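Local coordinates for putative methyltransferase (Emericella variicolor, PDB 7DMB), which binds S-adenosyl-L-homocysteine and probably acts as a trans-acting methyltransferase in calbistrin biosynthesis, at residues T43-S46 with Q47-P51. Sequence-based numbering, arbitrary orientation.
Sequences TPVS and QLLHP
The side-chain amide of Q47 meets the P44 ring through its nitrogen: NE2 stands obliquely above one side of the pyrrolidine, displaced toward the CB–CG bond and 3.5 Å from P44 CB, while OE1 points away from the ring. Against the amide itself, P44 CG lies close to its plane beyond NE2, and the S46 hydroxyl sits offset beneath one face, with S46 OG 4.0 Å from Q47 CD and no hydrogen bond formed. A bend in the Q47 chain (chi2 74°) folds the amide back over these neighbours. The H50 imidazole receives S46 O obliquely, 3.4 Å from H50 CD2; near the ring plane, H50 ND1 donates to P51 O, at 2.5 Å, a doubtfully short length. On the apolar side, T43 CG2, anti to its backbone nitrogen, touches L48 CD1 at 3.8 Å, the two side chains crossing at about a right angle, and V45 CG2 meets L49 CD1 more loosely. L48 and L49 also reach helix 187-196, packing on L189. The backbone from P44 to L49 makes one helix-like turn of two overlapping type I beta turns: Q47 N donates to P44 O (3.0 Å) and L48 N to V45 O (2.7 Å). L49 N adds a nearly straight third bond (173°) to V45 O at 2.8 Å. Strand 43-44, paired with 31-32, thereby passes into strand 50-51, paired with 184-185. Two amides, L48 N and L49 N, converge on V45 O, holding the helical turn closed and satisfying a carbonyl of a buried residue. The chemistry thus divides the turn: backbone hydrogen bonds set its shape, leucines attach it to the methyltransferase body, and the polar groups of S46 and Q47 stay on the exposed side, away from the S-adenosyl-L-homocysteine site.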
# COMPACT_ATOMS: atom_id res chain seq x y z
N THR A 43 -12.56 -15.67 16.03
CA THR A 43 -12.21 -14.49 16.79
C THR A 43 -12.70 -13.26 16.03
O THR A 43 -12.55 -13.20 14.81
CB THR A 43 -10.68 -14.42 17.02
OG1 THR A 43 -10.24 -15.63 17.65
CG2 THR A 43 -10.31 -13.22 17.89
N PRO A 44 -13.33 -12.29 16.70
CA PRO A 44 -13.75 -11.07 16.00
C PRO A 44 -12.57 -10.37 15.35
O PRO A 44 -11.52 -10.18 15.96
CB PRO A 44 -14.37 -10.21 17.11
CG PRO A 44 -14.69 -11.17 18.21
CD PRO A 44 -13.66 -12.26 18.14
N VAL A 45 -12.74 -9.98 14.08
CA VAL A 45 -11.64 -9.36 13.36
C VAL A 45 -11.18 -8.09 14.06
O VAL A 45 -9.99 -7.74 14.01
CB VAL A 45 -12.05 -9.10 11.89
CG1 VAL A 45 -13.12 -7.98 11.79
CG2 VAL A 45 -10.82 -8.81 11.04
N SER A 46 -12.09 -7.42 14.78
CA SER A 46 -11.75 -6.17 15.45
C SER A 46 -10.65 -6.34 16.49
O SER A 46 -9.98 -5.35 16.85
CB SER A 46 -13.00 -5.57 16.10
OG SER A 46 -13.53 -6.44 17.10
N GLN A 47 -10.44 -7.55 16.99
CA GLN A 47 -9.34 -7.80 17.90
C GLN A 47 -8.03 -8.10 17.17
O GLN A 47 -6.98 -8.14 17.82
CB GLN A 47 -9.67 -8.97 18.84
CG GLN A 47 -10.16 -8.53 20.21
CD GLN A 47 -11.58 -8.01 20.16
OE1 GLN A 47 -11.85 -6.85 20.51
NE2 GLN A 47 -12.50 -8.86 19.70
N LEU A 48 -8.07 -8.30 15.86
CA LEU A 48 -6.92 -8.81 15.12
C LEU A 48 -6.40 -7.85 14.05
O LEU A 48 -5.19 -7.78 13.85
CB LEU A 48 -7.28 -10.15 14.48
CG LEU A 48 -7.74 -11.20 15.49
CD1 LEU A 48 -8.29 -12.42 14.77
CD2 LEU A 48 -6.58 -11.59 16.42
N LEU A 49 -7.29 -7.16 13.34
CA LEU A 49 -6.94 -6.16 12.33
C LEU A 49 -7.80 -4.93 12.62
O LEU A 49 -9.03 -4.99 12.46
CB LEU A 49 -7.19 -6.68 10.90
CG LEU A 49 -6.58 -8.01 10.41
CD1 LEU A 49 -7.23 -8.49 9.09
CD2 LEU A 49 -5.06 -7.90 10.25
N HIS A 50 -7.20 -3.84 13.08
CA HIS A 50 -7.97 -2.65 13.41
C HIS A 50 -7.10 -1.42 13.21
O HIS A 50 -5.87 -1.53 13.04
CB HIS A 50 -8.51 -2.71 14.84
CG HIS A 50 -7.45 -2.77 15.89
ND1 HIS A 50 -6.77 -1.65 16.33
CD2 HIS A 50 -6.94 -3.82 16.58
CE1 HIS A 50 -5.89 -2.01 17.25
NE2 HIS A 50 -5.97 -3.32 17.42
N PRO A 51 -7.70 -0.23 13.20
CA PRO A 51 -6.88 0.99 13.15
C PRO A 51 -6.05 1.15 14.41
O PRO A 51 -6.44 0.73 15.50
CB PRO A 51 -7.92 2.12 13.02
CG PRO A 51 -9.17 1.45 12.50
CD PRO A 51 -9.14 0.08 13.12